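Local coordinates for YghZ aldo-keto reductase (Escherichia coli, PDB 3N6Q), which belongs to the aldo-keto reductase family and so probably reduces carbonyl compounds to alcohols with a nicotinamide cofactor, at residues E43-I48 and G78-E83. Numbering follows the deposited sequence.
Sequences ESQRAI and GRLLRE. With MG (magnesium ion), chain J.
The guanidinium of R46 has the CD2 methyl of L80 over one face, 3.4 Å from the plane and displaced from the centre toward its outer atoms, while carboxylates of E83 and E43 lie at its edge. E83 is gripped end-on: its OE1 takes hydrogen bonds from R46 NH1 at 2.9 Å and R46 NH2 at 3.0 Å, both within a salt bridge, and the two flat groups are nearly coplanar, 10° apart. E43, one turn back on the same helix, is held side-on, its OE2 accepting from R46 NE and, at 3.1 Å, from R46 NH2. Arginine suits this place because its planar edge can serve several acids at once; NH1 also pairs with D84. With CG anti to the backbone N (chi1 176°) and a bend at chi3, the chain carries the guanidinium across to the neighbouring helix. These are the first two outer helices of the TIM barrel, 42-54 and 72-84, which follow successive parallel strands; their local axes are 10.7 Å apart and cross at -61°. L80 points across between the helices, and its branched apolar end suits two neighbours at once, CD1 packing 3.8 Å from CB of Q45 while CD2 meets the guanidinium. L42 and L49 extend this apolar seam, whereas Q45 turns its amide NE2 to the carbonyl of N40. A leucine in place of R46 would probably leave E43 and E83 without their shared counter-charge and the two helices without their ionic tie. The other oxygen of E83, OE2, binds a magnesium ion at 1.8 Å, a distance short for this metal, so the carboxylate probably shares its charge between metal and guanidinium.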
# COMPACT_ATOMS: atom_id res chain seq x y z
N GLU B 43 27.90 -6.79 -27.97
CA GLU B 43 28.37 -5.57 -28.66
C GLU B 43 27.39 -5.10 -29.73
O GLU B 43 27.21 -3.89 -29.89
CB GLU B 43 29.77 -5.72 -29.28
CG GLU B 43 30.88 -5.57 -28.20
CD GLU B 43 30.72 -4.31 -27.31
OE1 GLU B 43 30.69 -3.19 -27.84
OE2 GLU B 43 30.65 -4.43 -26.07
N SER B 44 26.77 -6.05 -30.43
CA SER B 44 25.73 -5.71 -31.44
C SER B 44 24.53 -5.08 -30.79
O SER B 44 23.98 -4.09 -31.29
CB SER B 44 25.28 -6.96 -32.18
OG SER B 44 26.39 -7.56 -32.83
N GLN B 45 24.06 -5.70 -29.70
CA GLN B 45 22.98 -5.10 -28.90
C GLN B 45 23.30 -3.68 -28.43
O GLN B 45 22.45 -2.78 -28.43
CB GLN B 45 22.67 -6.04 -27.71
CG GLN B 45 22.37 -7.48 -28.07
CD GLN B 45 22.04 -8.27 -26.81
OE1 GLN B 45 21.50 -7.70 -25.85
NE2 GLN B 45 22.36 -9.54 -26.79
N ARG B 46 24.53 -3.45 -27.96
CA ARG B 46 24.87 -2.18 -27.37
C ARG B 46 24.76 -1.09 -28.43
O ARG B 46 24.31 0.02 -28.14
CB ARG B 46 26.35 -2.21 -26.86
CG ARG B 46 26.76 -0.84 -26.32
CD ARG B 46 28.28 -0.80 -25.97
NE ARG B 46 28.72 -2.04 -25.35
CZ ARG B 46 28.58 -2.32 -24.07
NH1 ARG B 46 27.99 -1.44 -23.24
NH2 ARG B 46 29.06 -3.48 -23.61
N ALA B 47 25.22 -1.40 -29.63
CA ALA B 47 25.23 -0.41 -30.74
C ALA B 47 23.80 -0.00 -31.12
O ALA B 47 23.52 1.22 -31.35
CB ALA B 47 25.93 -0.99 -31.92
N ILE B 48 22.91 -1.01 -31.18
CA ILE B 48 21.48 -0.78 -31.37
C ILE B 48 20.85 0.14 -30.32
O ILE B 48 20.15 1.12 -30.68
CB ILE B 48 20.66 -2.07 -31.60
CG1 ILE B 48 21.21 -2.93 -32.78
CG2 ILE B 48 19.15 -1.68 -31.75
CD1 ILE B 48 20.86 -4.42 -32.77
N GLY B 78 19.05 -5.35 -19.12
CA GLY B 78 19.45 -4.85 -17.78
C GLY B 78 20.95 -4.55 -17.67
O GLY B 78 21.35 -3.60 -17.03
N ARG B 79 21.76 -5.38 -18.27
CA ARG B 79 23.23 -5.17 -18.20
C ARG B 79 23.60 -3.88 -18.92
O ARG B 79 24.45 -3.09 -18.45
CB ARG B 79 23.91 -6.31 -18.93
CG ARG B 79 23.81 -7.66 -18.22
CD ARG B 79 24.66 -8.70 -18.96
NE ARG B 79 26.10 -8.41 -18.84
CZ ARG B 79 27.07 -9.06 -19.49
NH1 ARG B 79 26.78 -10.08 -20.31
NH2 ARG B 79 28.34 -8.71 -19.31
N LEU B 80 23.03 -3.72 -20.11
CA LEU B 80 23.35 -2.52 -20.92
C LEU B 80 22.82 -1.27 -20.28
O LEU B 80 23.49 -0.20 -20.36
CB LEU B 80 22.88 -2.67 -22.37
CG LEU B 80 23.61 -3.78 -23.11
CD1 LEU B 80 22.92 -4.01 -24.46
CD2 LEU B 80 25.09 -3.38 -23.33
N LEU B 81 21.66 -1.36 -19.58
CA LEU B 81 21.12 -0.22 -18.84
C LEU B 81 22.11 0.21 -17.76
O LEU B 81 22.36 1.42 -17.57
CB LEU B 81 19.81 -0.54 -18.15
CG LEU B 81 18.42 -0.56 -18.75
CD1 LEU B 81 17.42 -0.48 -17.53
CD2 LEU B 81 18.26 0.66 -19.72
N ARG B 82 22.63 -0.77 -17.02
CA ARG B 82 23.60 -0.48 -15.96
C ARG B 82 24.89 0.07 -16.54
O ARG B 82 25.48 0.98 -15.96
CB ARG B 82 23.87 -1.71 -15.07
CG ARG B 82 22.74 -1.99 -14.08
CD ARG B 82 22.98 -3.24 -13.19
NE ARG B 82 23.35 -4.44 -13.95
CZ ARG B 82 22.52 -5.44 -14.22
NH1 ARG B 82 21.27 -5.44 -13.79
NH2 ARG B 82 22.94 -6.47 -14.91
N GLU B 83 25.36 -0.48 -17.66
CA GLU B 83 26.66 -0.06 -18.23
C GLU B 83 26.58 1.32 -18.89
O GLU B 83 27.43 2.20 -18.62
CB GLU B 83 27.22 -1.09 -19.22
CG GLU B 83 27.92 -2.34 -18.57
CD GLU B 83 28.66 -3.21 -19.56
OE1 GLU B 83 28.65 -2.86 -20.75
OE2 GLU B 83 29.36 -4.21 -19.16
MG MG J . 30.63 -5.15 -20.08